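Local coordinates for protein Niban 2 (Homo sapiens, PDB 7CTP), which may suppress apoptosis and promote melanoma cell invasion, and is seen here as a long fragment that combines a PH domain with an extended helical region, at residues 428-431 against 432-436; 351-354 against 355-359; 485-488 against 489-493; 437-440 against 441-444. All coordinates share one frame; numbering follows the deposited sequence.

Interaction 1 (428-431 against 432-436)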
loop_
_atom_site.group_PDB
_atom_site.type_symbol
_atom_site.label_atom_id
_atom_site.label_comp_id
_atom_site.label_asym_id
_atom_site.label_seq_id
_atom_site.Cartn_x
_atom_site.Cartn_y
_atom_site.Cartn_z
ATOM N N PHE A 428 3.159 -1.346 -7.522
ATOM C CA PHE A 428 2.452 -2.513 -8.034
ATOM C C PHE A 428 3.095 -3.819 -7.588
ATOM O O PHE A 428 2.404 -4.837 -7.495
ATOM C CB PHE A 428 2.324 -2.391 -9.551
ATOM C CG PHE A 428 1.308 -1.359 -9.955
ATOM C CD1 PHE A 428 0.033 -1.395 -9.397
ATOM C CD2 PHE A 428 1.624 -0.336 -10.821
ATOM C CE1 PHE A 428 -0.914 -0.437 -9.734
ATOM C CE2 PHE A 428 0.685 0.623 -11.155
ATOM C CZ PHE A 428 -0.580 0.571 -10.615
ATOM N N LYS A 429 4.383 -3.807 -7.246
ATOM C CA LYS A 429 4.949 -4.971 -6.566
ATOM C C LYS A 429 4.353 -5.146 -5.180
ATOM O O LYS A 429 4.028 -6.269 -4.783
ATOM C CB LYS A 429 6.470 -4.862 -6.479
ATOM C CG LYS A 429 7.141 -4.793 -7.820
ATOM C CD LYS A 429 8.643 -4.558 -7.727
ATOM C CE LYS A 429 9.180 -4.780 -6.325
ATOM N NZ LYS A 429 10.641 -4.486 -6.269
ATOM N N GLN A 430 4.196 -4.046 -4.439
ATOM C CA GLN A 430 3.609 -4.109 -3.106
ATOM C C GLN A 430 2.175 -4.620 -3.169
ATOM O O GLN A 430 1.786 -5.512 -2.404
ATOM C CB GLN A 430 3.689 -2.729 -2.449
ATOM C CG GLN A 430 2.632 -2.415 -1.382
ATOM C CD GLN A 430 3.072 -2.793 0.030
ATOM O OE1 GLN A 430 4.262 -2.737 0.372
ATOM N NE2 GLN A 430 2.104 -3.144 0.868
ATOM N N ARG A 431 1.379 -4.086 -4.100
ATOM C CA ARG A 431 -0.017 -4.502 -4.194
ATOM C C ARG A 431 -0.129 -5.958 -4.625
ATOM O O ARG A 431 -0.933 -6.708 -4.066
ATOM C CB ARG A 431 -0.784 -3.595 -5.155
ATOM C CG ARG A 431 -0.794 -2.138 -4.728
ATOM C CD ARG A 431 -2.144 -1.477 -4.932
ATOM N NE ARG A 431 -2.112 -0.071 -4.534
ATOM C CZ ARG A 431 -2.408 0.940 -5.346
ATOM N NH1 ARG A 431 -2.354 2.192 -4.897
ATOM N NH2 ARG A 431 -2.760 0.697 -6.606
ATOM N N ALA A 432 0.686 -6.383 -5.594
ATOM C CA ALA A 432 0.646 -7.785 -6.020
ATOM C C ALA A 432 0.977 -8.728 -4.866
ATOM O O ALA A 432 0.349 -9.786 -4.716
ATOM C CB ALA A 432 1.604 -8.013 -7.191
ATOM N N GLN A 433 1.963 -8.367 -4.042
ATOM C CA GLN A 433 2.362 -9.238 -2.939
ATOM C C GLN A 433 1.277 -9.309 -1.873
ATOM O O GLN A 433 1.030 -10.378 -1.299
ATOM C CB GLN A 433 3.687 -8.756 -2.350
ATOM C CG GLN A 433 4.831 -8.894 -3.347
ATOM C CD GLN A 433 6.146 -8.331 -2.850
ATOM O OE1 GLN A 433 6.184 -7.459 -1.980
ATOM N NE2 GLN A 433 7.246 -8.825 -3.422
ATOM N N ILE A 434 0.596 -8.192 -1.611
ATOM C CA ILE A 434 -0.501 -8.224 -0.644
ATOM C C ILE A 434 -1.618 -9.141 -1.135
ATOM O O ILE A 434 -2.185 -9.922 -0.358
ATOM C CB ILE A 434 -1.012 -6.797 -0.355
ATOM C CG1 ILE A 434 -0.071 -6.077 0.621
ATOM C CG2 ILE A 434 -2.428 -6.823 0.224
ATOM C CD1 ILE A 434 0.018 -6.707 2.000
ATOM N N HIS A 435 -1.939 -9.077 -2.433
ATOM C CA HIS A 435 -2.932 -9.994 -2.986
ATOM C C HIS A 435 -2.494 -11.444 -2.812
ATOM O O HIS A 435 -3.320 -12.317 -2.523
ATOM C CB HIS A 435 -3.188 -9.714 -4.468
ATOM C CG HIS A 435 -3.949 -8.454 -4.745
ATOM N ND1 HIS A 435 -5.187 -8.190 -4.199
ATOM C CD2 HIS A 435 -3.660 -7.400 -5.547
ATOM C CE1 HIS A 435 -5.617 -7.016 -4.634
ATOM N NE2 HIS A 435 -4.708 -6.517 -5.454
ATOM N N MET A 436 -1.199 -11.727 -3.002
ATOM C CA MET A 436 -0.729 -13.099 -2.827
ATOM C C MET A 436 -0.930 -13.567 -1.394
ATOM O O MET A 436 -1.328 -14.714 -1.159
ATOM C CB MET A 436 0.745 -13.219 -3.224
ATOM C CG MET A 436 0.983 -13.101 -4.702
ATOM S SD MET A 436 2.754 -13.095 -5.051
ATOM C CE MET A 436 2.751 -12.160 -6.570
#
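Gln430 and Ile434 run side by side off the same flank of helix 422-455, both pointing the same way, and the amide NE2 of Gln430 lies 3.7 Å from CG1 of Ile434. The glutamine reaches that position because its chain bends at chi2 (91°), which lays the amide beside Ile434. There it is held from outside: NE2 donates to the backbone O of Arg191, and OE1 accepts from Asn194. Next to this pair, Gln433 stretches away from the helix with its CG only 3.1 Å from Lys429 O, the same carbonyl that its own N-H bonds at 3.0 Å. Its amide is used at both ends, OE1 by Arg191 and NE2 by the backbone of Tyr405. On another flank the His435 ring leans back over the preceding turn, so that CD2 sits 3.2 Å from Arg431 O, approached obliquely, while the His435 N-H bonds that oxygen nearly straight (166°). Arg431 itself heads away from this turn, its NH2 bonded to Gln497 of helix 464-511. Ala432, whose CB is 3.3 Å from Phe428 O, presents a small surface on which Phe490 of that helix rests. Four successive i to i+4 backbone bonds run beneath these side chains, the signature of a regular alpha-helix, here one packed between neighbouring helices and the 176-194 helix of the PH region.

Interaction 2 (351-354 against 355-359)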
loop_
_atom_site.group_PDB
_atom_site.type_symbol
_atom_site.label_atom_id
_atom_site.label_comp_id
_atom_site.label_asym_id
_atom_site.label_seq_id
_atom_site.Cartn_x
_atom_site.Cartn_y
_atom_site.Cartn_z
ATOM N N VAL A 351 3.494 -11.318 -16.278
ATOM C CA VAL A 351 4.419 -12.439 -16.176
ATOM C C VAL A 351 4.828 -12.647 -14.720
ATOM O O VAL A 351 4.581 -13.738 -14.181
ATOM C CB VAL A 351 5.623 -12.242 -17.112
ATOM C CG1 VAL A 351 6.651 -13.350 -16.892
ATOM C CG2 VAL A 351 5.152 -12.235 -18.554
ATOM N N PRO A 352 5.417 -11.660 -14.028
ATOM C CA PRO A 352 5.798 -11.924 -12.633
ATOM C C PRO A 352 4.599 -12.150 -11.726
ATOM O O PRO A 352 4.661 -13.005 -10.836
ATOM C CB PRO A 352 6.584 -10.666 -12.238
ATOM C CG PRO A 352 6.055 -9.607 -13.140
ATOM C CD PRO A 352 5.794 -10.291 -14.433
ATOM N N THR A 353 3.509 -11.407 -11.939
ATOM C CA THR A 353 2.321 -11.565 -11.104
ATOM C C THR A 353 1.779 -12.984 -11.185
ATOM O O THR A 353 1.426 -13.586 -10.164
ATOM C CB THR A 353 1.231 -10.576 -11.524
ATOM O OG1 THR A 353 1.731 -9.233 -11.448
ATOM C CG2 THR A 353 0.015 -10.716 -10.603
ATOM N N SER A 354 1.672 -13.517 -12.402
ATOM C CA SER A 354 1.127 -14.857 -12.583
ATOM C C SER A 354 2.077 -15.916 -12.039
ATOM O O SER A 354 1.631 -16.919 -11.470
ATOM C CB SER A 354 0.814 -15.097 -14.055
ATOM O OG SER A 354 -0.199 -14.195 -14.482
ATOM N N GLN A 355 3.389 -15.710 -12.198
ATOM C CA GLN A 355 4.348 -16.600 -11.552
ATOM C C GLN A 355 4.154 -16.603 -10.044
ATOM O O GLN A 355 4.227 -17.658 -9.402
ATOM C CB GLN A 355 5.776 -16.189 -11.909
ATOM C CG GLN A 355 6.153 -16.488 -13.344
ATOM C CD GLN A 355 7.522 -15.963 -13.705
ATOM O OE1 GLN A 355 8.115 -15.186 -12.963
ATOM N NE2 GLN A 355 8.029 -16.383 -14.856
ATOM N N GLY A 356 3.894 -15.433 -9.460
ATOM C CA GLY A 356 3.725 -15.360 -8.019
ATOM C C GLY A 356 2.488 -16.093 -7.533
ATOM O O GLY A 356 2.528 -16.804 -6.525
ATOM N N PHE A 357 1.371 -15.933 -8.245
ATOM C CA PHE A 357 0.144 -16.620 -7.845
ATOM C C PHE A 357 0.283 -18.126 -8.021
ATOM O O PHE A 357 -0.220 -18.904 -7.202
ATOM C CB PHE A 357 -1.043 -16.086 -8.643
ATOM C CG PHE A 357 -1.652 -14.821 -8.075
ATOM C CD1 PHE A 357 -0.988 -13.608 -8.176
ATOM C CD2 PHE A 357 -2.888 -14.849 -7.451
ATOM C CE1 PHE A 357 -1.539 -12.451 -7.660
ATOM C CE2 PHE A 357 -3.449 -13.688 -6.931
ATOM C CZ PHE A 357 -2.772 -12.490 -7.039
ATOM N N THR A 358 0.976 -18.556 -9.077
ATOM C CA THR A 358 1.253 -19.979 -9.246
ATOM C C THR A 358 2.159 -20.510 -8.137
ATOM O O THR A 358 1.950 -21.623 -7.636
ATOM C CB THR A 358 1.863 -20.229 -10.623
ATOM O OG1 THR A 358 0.889 -19.914 -11.624
ATOM C CG2 THR A 358 2.283 -21.690 -10.769
ATOM N N GLU A 359 3.154 -19.721 -7.719
ATOM C CA GLU A 359 4.017 -20.144 -6.620
ATOM C C GLU A 359 3.235 -20.272 -5.314
ATOM O O GLU A 359 3.472 -21.202 -4.537
ATOM C CB GLU A 359 5.192 -19.176 -6.468
ATOM C CG GLU A 359 6.194 -19.551 -5.364
ATOM C CD GLU A 359 7.060 -20.771 -5.700
ATOM O OE1 GLU A 359 7.787 -21.233 -4.799
ATOM O OE2 GLU A 359 7.021 -21.254 -6.850
#
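Thr353 holds OG1 beside its backbone N (chi1 -57°), which leaves the CG2 methyl anti to that N and alongside the ring of Phe357, itself set by a chi1 of -84°. The two side chains point the same way, and CG2 meets the ring at CE1, 3.8 Å off. Below them Thr353 O does two things: it accepts the N-H of Phe357 at 3.0 Å, and it lies at the edge of the phenyl ring, in its plane, with CD1 3.1 Å away. The hydroxyl of Thr353 is turned back to the carbonyl of Leu349, and Ser354 OG likewise bonds Met350 O. This is one winding of the long helix 342-378, kinked at Pro352, whose nitrogen has no hydrogen to give to the turn before; Pro352 O still accepts the N-H of Gly356, at 2.9 Å. The Phe357 ring is wedged between two other helices, touching His435, Met436 and Gln439 of helix 422-455 and Arg487 of helix 464-511. A serine at Phe357 would probably leave the Thr353 methyl without its ring neighbour and open a gap where the three helices meet. On the exposed flank Val351 and Gln355 lie side by side, pointing the same way, CG1 of the valine 3.9 Å from NE2 of the glutamine, whose CG passes 3.3 Å from Val351 O before the chain extends to the amide.

Interaction 3 (485-488 against 489-493)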
loop_
_atom_site.group_PDB
_atom_site.type_symbol
_atom_site.label_atom_id
_atom_site.label_comp_id
_atom_site.label_asym_id
_atom_site.label_seq_id
_atom_site.Cartn_x
_atom_site.Cartn_y
_atom_site.Cartn_z
ATOM N N SER A 485 -9.758 -14.222 -11.222
ATOM C CA SER A 485 -10.573 -13.049 -10.913
ATOM C C SER A 485 -9.715 -11.930 -10.340
ATOM O O SER A 485 -9.784 -10.781 -10.793
ATOM C CB SER A 485 -11.682 -13.417 -9.928
ATOM O OG SER A 485 -12.607 -14.305 -10.529
ATOM N N VAL A 486 -8.886 -12.265 -9.350
ATOM C CA VAL A 486 -8.080 -11.261 -8.667
ATOM C C VAL A 486 -7.055 -10.666 -9.618
ATOM O O VAL A 486 -6.855 -9.446 -9.649
ATOM C CB VAL A 486 -7.420 -11.871 -7.417
ATOM C CG1 VAL A 486 -6.344 -10.923 -6.855
ATOM C CG2 VAL A 486 -8.475 -12.168 -6.356
ATOM N N ARG A 487 -6.412 -11.507 -10.433
ATOM C CA ARG A 487 -5.395 -10.994 -11.345
ATOM C C ARG A 487 -6.003 -10.114 -12.432
ATOM O O ARG A 487 -5.433 -9.072 -12.774
ATOM C CB ARG A 487 -4.589 -12.149 -11.942
ATOM C CG ARG A 487 -3.501 -12.626 -10.988
ATOM C CD ARG A 487 -2.666 -13.742 -11.591
ATOM N NE ARG A 487 -3.439 -14.974 -11.713
ATOM C CZ ARG A 487 -3.569 -15.654 -12.846
ATOM N NH1 ARG A 487 -2.973 -15.207 -13.943
ATOM N NH2 ARG A 487 -4.288 -16.770 -12.884
ATOM N N LYS A 488 -7.170 -10.483 -12.973
ATOM C CA LYS A 488 -7.768 -9.637 -14.004
ATOM C C LYS A 488 -8.106 -8.257 -13.456
ATOM O O LYS A 488 -7.879 -7.240 -14.125
ATOM C CB LYS A 488 -9.023 -10.268 -14.599
ATOM C CG LYS A 488 -9.544 -9.417 -15.782
ATOM C CD LYS A 488 -11.067 -9.395 -15.909
ATOM C CE LYS A 488 -11.556 -8.131 -16.625
ATOM N NZ LYS A 488 -11.261 -8.123 -18.094
ATOM N N ARG A 489 -8.675 -8.212 -12.250
ATOM C CA ARG A 489 -8.989 -6.937 -11.608
ATOM C C ARG A 489 -7.724 -6.131 -11.354
ATOM O O ARG A 489 -7.700 -4.906 -11.545
ATOM C CB ARG A 489 -9.739 -7.185 -10.301
ATOM C CG ARG A 489 -10.276 -5.932 -9.600
ATOM C CD ARG A 489 -10.830 -6.301 -8.219
ATOM N NE ARG A 489 -11.401 -7.650 -8.206
ATOM C CZ ARG A 489 -11.290 -8.515 -7.196
ATOM N NH1 ARG A 489 -10.624 -8.186 -6.093
ATOM N NH2 ARG A 489 -11.850 -9.715 -7.291
ATOM N N PHE A 490 -6.657 -6.812 -10.935
ATOM C CA PHE A 490 -5.398 -6.144 -10.638
ATOM C C PHE A 490 -4.780 -5.557 -11.899
ATOM O O PHE A 490 -4.309 -4.413 -11.900
ATOM C CB PHE A 490 -4.451 -7.138 -9.967
ATOM C CG PHE A 490 -3.049 -6.630 -9.772
ATOM C CD1 PHE A 490 -2.780 -5.593 -8.888
ATOM C CD2 PHE A 490 -1.997 -7.202 -10.465
ATOM C CE1 PHE A 490 -1.477 -5.139 -8.710
ATOM C CE2 PHE A 490 -0.699 -6.753 -10.288
ATOM C CZ PHE A 490 -0.442 -5.717 -9.409
ATOM N N PHE A 491 -4.790 -6.322 -12.996
ATOM C CA PHE A 491 -4.221 -5.829 -14.247
ATOM C C PHE A 491 -5.023 -4.653 -14.789
ATOM O O PHE A 491 -4.449 -3.688 -15.304
ATOM C CB PHE A 491 -4.163 -6.944 -15.293
ATOM C CG PHE A 491 -3.328 -8.125 -14.888
ATOM C CD1 PHE A 491 -2.217 -7.980 -14.077
ATOM C CD2 PHE A 491 -3.669 -9.394 -15.328
ATOM C CE1 PHE A 491 -1.459 -9.086 -13.713
ATOM C CE2 PHE A 491 -2.921 -10.490 -14.972
ATOM C CZ PHE A 491 -1.814 -10.345 -14.168
ATOM N N ARG A 492 -6.356 -4.738 -14.705
ATOM C CA ARG A 492 -7.217 -3.648 -15.151
ATOM C C ARG A 492 -6.959 -2.391 -14.333
ATOM O O ARG A 492 -6.783 -1.301 -14.888
ATOM C CB ARG A 492 -8.681 -4.090 -15.049
ATOM C CG ARG A 492 -9.738 -2.981 -15.082
ATOM C CD ARG A 492 -10.986 -3.445 -14.322
ATOM N NE ARG A 492 -12.123 -2.539 -14.452
ATOM C CZ ARG A 492 -12.328 -1.465 -13.694
ATOM N NH1 ARG A 492 -13.400 -0.707 -13.889
ATOM N NH2 ARG A 492 -11.461 -1.146 -12.741
ATOM N N GLU A 493 -6.922 -2.539 -13.005
ATOM C CA GLU A 493 -6.645 -1.418 -12.114
ATOM C C GLU A 493 -5.297 -0.782 -12.429
ATOM O O GLU A 493 -5.192 0.446 -12.526
ATOM C CB GLU A 493 -6.694 -1.880 -10.656
ATOM C CG GLU A 493 -6.179 -0.828 -9.674
ATOM C CD GLU A 493 -6.094 -1.300 -8.228
ATOM O OE1 GLU A 493 -6.932 -0.843 -7.415
ATOM O OE2 GLU A 493 -5.177 -2.092 -7.898
#
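Phe491 lies back over the turn before it, its ring covering the carbonyl of Arg487. From the start of the side chain, CB sits 3.5 Å from Arg487 O and a little farther from Lys488 O. CG then comes within 3.1 Å of Arg487 O, because chi1 of -60° keeps it beside the backbone N and lays the ring back over the preceding turn. Along one side of the ring CD2 is just as near that oxygen, and CE2 moves on to the CB of Arg487 at 3.8 Å; CZ, at the tip, stays close to the same methylene. The other side of the ring draws away from Arg487 O, CD1 at 3.6 Å and CE1 farther still. The oxygen thus stands over one face of the ring, 3.0 Å above its plane and offset toward the rim, while also accepting the Phe491 N-H at 2.8 Å. Beyond this turn the ring packs on Leu346 and Leu349 of helix 342-378 and on Val557 near the chain's end. Cut back to an alanine, this position would probably leave the Arg487 methylene without its ring cover and open a gap against those leucines. Elsewhere on the turn the Arg489 guanidinium has Val486 CA over one of its faces, 4.3 Å from the plane. In Arg487, bent at chi3, NE bonds Ser483 OG, and NH1 makes a weak hydrogen bond to Ser354 OG. Phe490 packs on Thr353 of helix 342-378 and Ala432 of helix 422-455. Side chains that fan out in this way, above an unbroken i to i+4 ladder, are those of a helix shared by several neighbours in the helical bundle of this chain.

Interaction 4 (437-440 against 441-444)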
loop_
_atom_site.group_PDB
_atom_site.type_symbol
_atom_site.label_atom_id
_atom_site.label_comp_id
_atom_site.label_asym_id
_atom_site.label_seq_id
_atom_site.Cartn_x
_atom_site.Cartn_y
_atom_site.Cartn_z
ATOM N N ARG A 437 -0.656 -12.694 -0.424
ATOM C CA ARG A 437 -0.860 -13.049 0.976
ATOM C C ARG A 437 -2.331 -13.325 1.253
ATOM O O ARG A 437 -2.680 -14.303 1.927
ATOM C CB ARG A 437 -0.341 -11.938 1.883
ATOM C CG ARG A 437 -0.240 -12.330 3.356
ATOM C CD ARG A 437 0.364 -11.205 4.190
ATOM N NE ARG A 437 -0.558 -10.069 4.320
ATOM C CZ ARG A 437 -0.394 -9.074 5.186
ATOM N NH1 ARG A 437 0.651 -9.081 6.004
ATOM N NH2 ARG A 437 -1.278 -8.080 5.240
ATOM N N GLU A 438 -3.209 -12.471 0.722
ATOM C CA GLU A 438 -4.646 -12.658 0.901
ATOM C C GLU A 438 -5.096 -13.991 0.321
ATOM O O GLU A 438 -5.830 -14.747 0.967
ATOM C CB GLU A 438 -5.402 -11.500 0.248
ATOM C CG GLU A 438 -5.198 -10.174 0.963
ATOM C CD GLU A 438 -5.666 -8.977 0.150
ATOM O OE1 GLU A 438 -5.843 -7.899 0.754
ATOM O OE2 GLU A 438 -5.841 -9.106 -1.081
ATOM N N GLN A 439 -4.657 -14.304 -0.897
ATOM C CA GLN A 439 -5.142 -15.524 -1.542
ATOM C C GLN A 439 -4.597 -16.770 -0.856
ATOM O O GLN A 439 -5.284 -17.799 -0.790
ATOM C CB GLN A 439 -4.796 -15.515 -3.024
ATOM C CG GLN A 439 -5.590 -14.483 -3.816
ATOM C CD GLN A 439 -7.065 -14.464 -3.438
ATOM O OE1 GLN A 439 -7.766 -15.465 -3.584
ATOM N NE2 GLN A 439 -7.540 -13.323 -2.953
ATOM N N MET A 440 -3.375 -16.699 -0.319
ATOM C CA MET A 440 -2.868 -17.820 0.468
ATOM C C MET A 440 -3.671 -17.991 1.753
ATOM O O MET A 440 -4.037 -19.116 2.117
ATOM C CB MET A 440 -1.388 -17.629 0.783
ATOM C CG MET A 440 -0.800 -18.716 1.672
ATOM S SD MET A 440 -0.720 -20.312 0.825
ATOM C CE MET A 440 0.962 -20.242 0.231
ATOM N N ASP A 441 -3.966 -16.888 2.447
ATOM C CA ASP A 441 -4.758 -16.990 3.670
ATOM C C ASP A 441 -6.143 -17.541 3.372
ATOM O O ASP A 441 -6.668 -18.365 4.131
ATOM C CB ASP A 441 -4.865 -15.632 4.361
ATOM C CG ASP A 441 -5.369 -15.743 5.799
ATOM O OD1 ASP A 441 -4.817 -16.558 6.573
ATOM O OD2 ASP A 441 -6.307 -14.992 6.161
ATOM N N ASN A 442 -6.746 -17.106 2.270
ATOM C CA ASN A 442 -8.060 -17.635 1.912
ATOM C C ASN A 442 -7.983 -19.129 1.615
ATOM O O ASN A 442 -8.895 -19.886 1.966
ATOM C CB ASN A 442 -8.635 -16.883 0.715
ATOM C CG ASN A 442 -8.925 -15.416 1.025
ATOM O OD1 ASN A 442 -8.860 -14.985 2.181
ATOM N ND2 ASN A 442 -9.245 -14.649 -0.008
ATOM N N ALA A 443 -6.898 -19.574 0.983
ATOM C CA ALA A 443 -6.774 -20.991 0.642
ATOM C C ALA A 443 -6.676 -21.849 1.896
ATOM O O ALA A 443 -7.345 -22.888 2.006
ATOM C CB ALA A 443 -5.570 -21.219 -0.277
ATOM N N VAL A 444 -5.848 -21.439 2.860
ATOM C CA VAL A 444 -5.694 -22.258 4.059
ATOM C C VAL A 444 -6.929 -22.156 4.946
ATOM O O VAL A 444 -7.333 -23.143 5.568
ATOM C CB VAL A 444 -4.405 -21.893 4.819
ATOM C CG1 VAL A 444 -3.189 -22.162 3.933
ATOM C CG2 VAL A 444 -4.446 -20.462 5.299
HETATM O O HOH W 1 -10.466 -15.392 -2.750
#
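The backbone of 437-444 is regular alpha-helix, each N-H from Asp441 to Val444 bonding the carbonyl four residues back, with Asn442 N to Glu438 O at 2.8 Å and the bond at Ala443 the most bent (146°). Over this turn Gln439 and Asn442 cross obliquely, their amide planes 88° apart, nearly perpendicular. Their nitrogens, Gln439 NE2 and Asn442 ND2, are 3.7 Å apart and do not bond each other; a water joins the two groups instead, donating to Gln439 OE1 at 2.8 Å and accepting from Asn442 ND2 at 3.1 Å. With CG beside the backbone N (chi1 -65°), the Asn442 amide carbon CG lies 3.2 Å from Glu438 O. This is a stretch of helix 422-455 in the helical part of the protein, packed against helices 342-378 and 464-511. Gln439 touches Phe357 of the first and Tyr479, Asp482 and Val486 of the second. The Met440 chain, bent at chi2 and chi3, packs on Val360, Val363 and Phe364, and its SD also makes a loose apolar contact with Val444 CG1 at 4.4 Å. Asp441 directs its carboxylate away from this turn to a salt bridge with Arg60, and Arg437 reaches out to His192, which ties the helix to the end of helix 176-194.

In the fold
All four interactions are turns of three long helices in the helical region. Along the chain, interaction 2 comes first, on helix 342-378; interactions 1 and 4 follow directly one after the other on helix 422-455, and interaction 3 closes the series on helix 464-511. Their centres lie about 11 to 17 Å apart, and interaction 1 is nearest the centre of the chain, at about 8 Å. Interaction 2 touches the other three: Phe357 meets residues of both other helices and Thr353 packs on Phe490 and Phe491 of interaction 3, while Phe490 also packs against interaction 1. The turns therefore mark where helix 342-378 meets the consecutive helices 422-455 and 464-511 beside the PH domain.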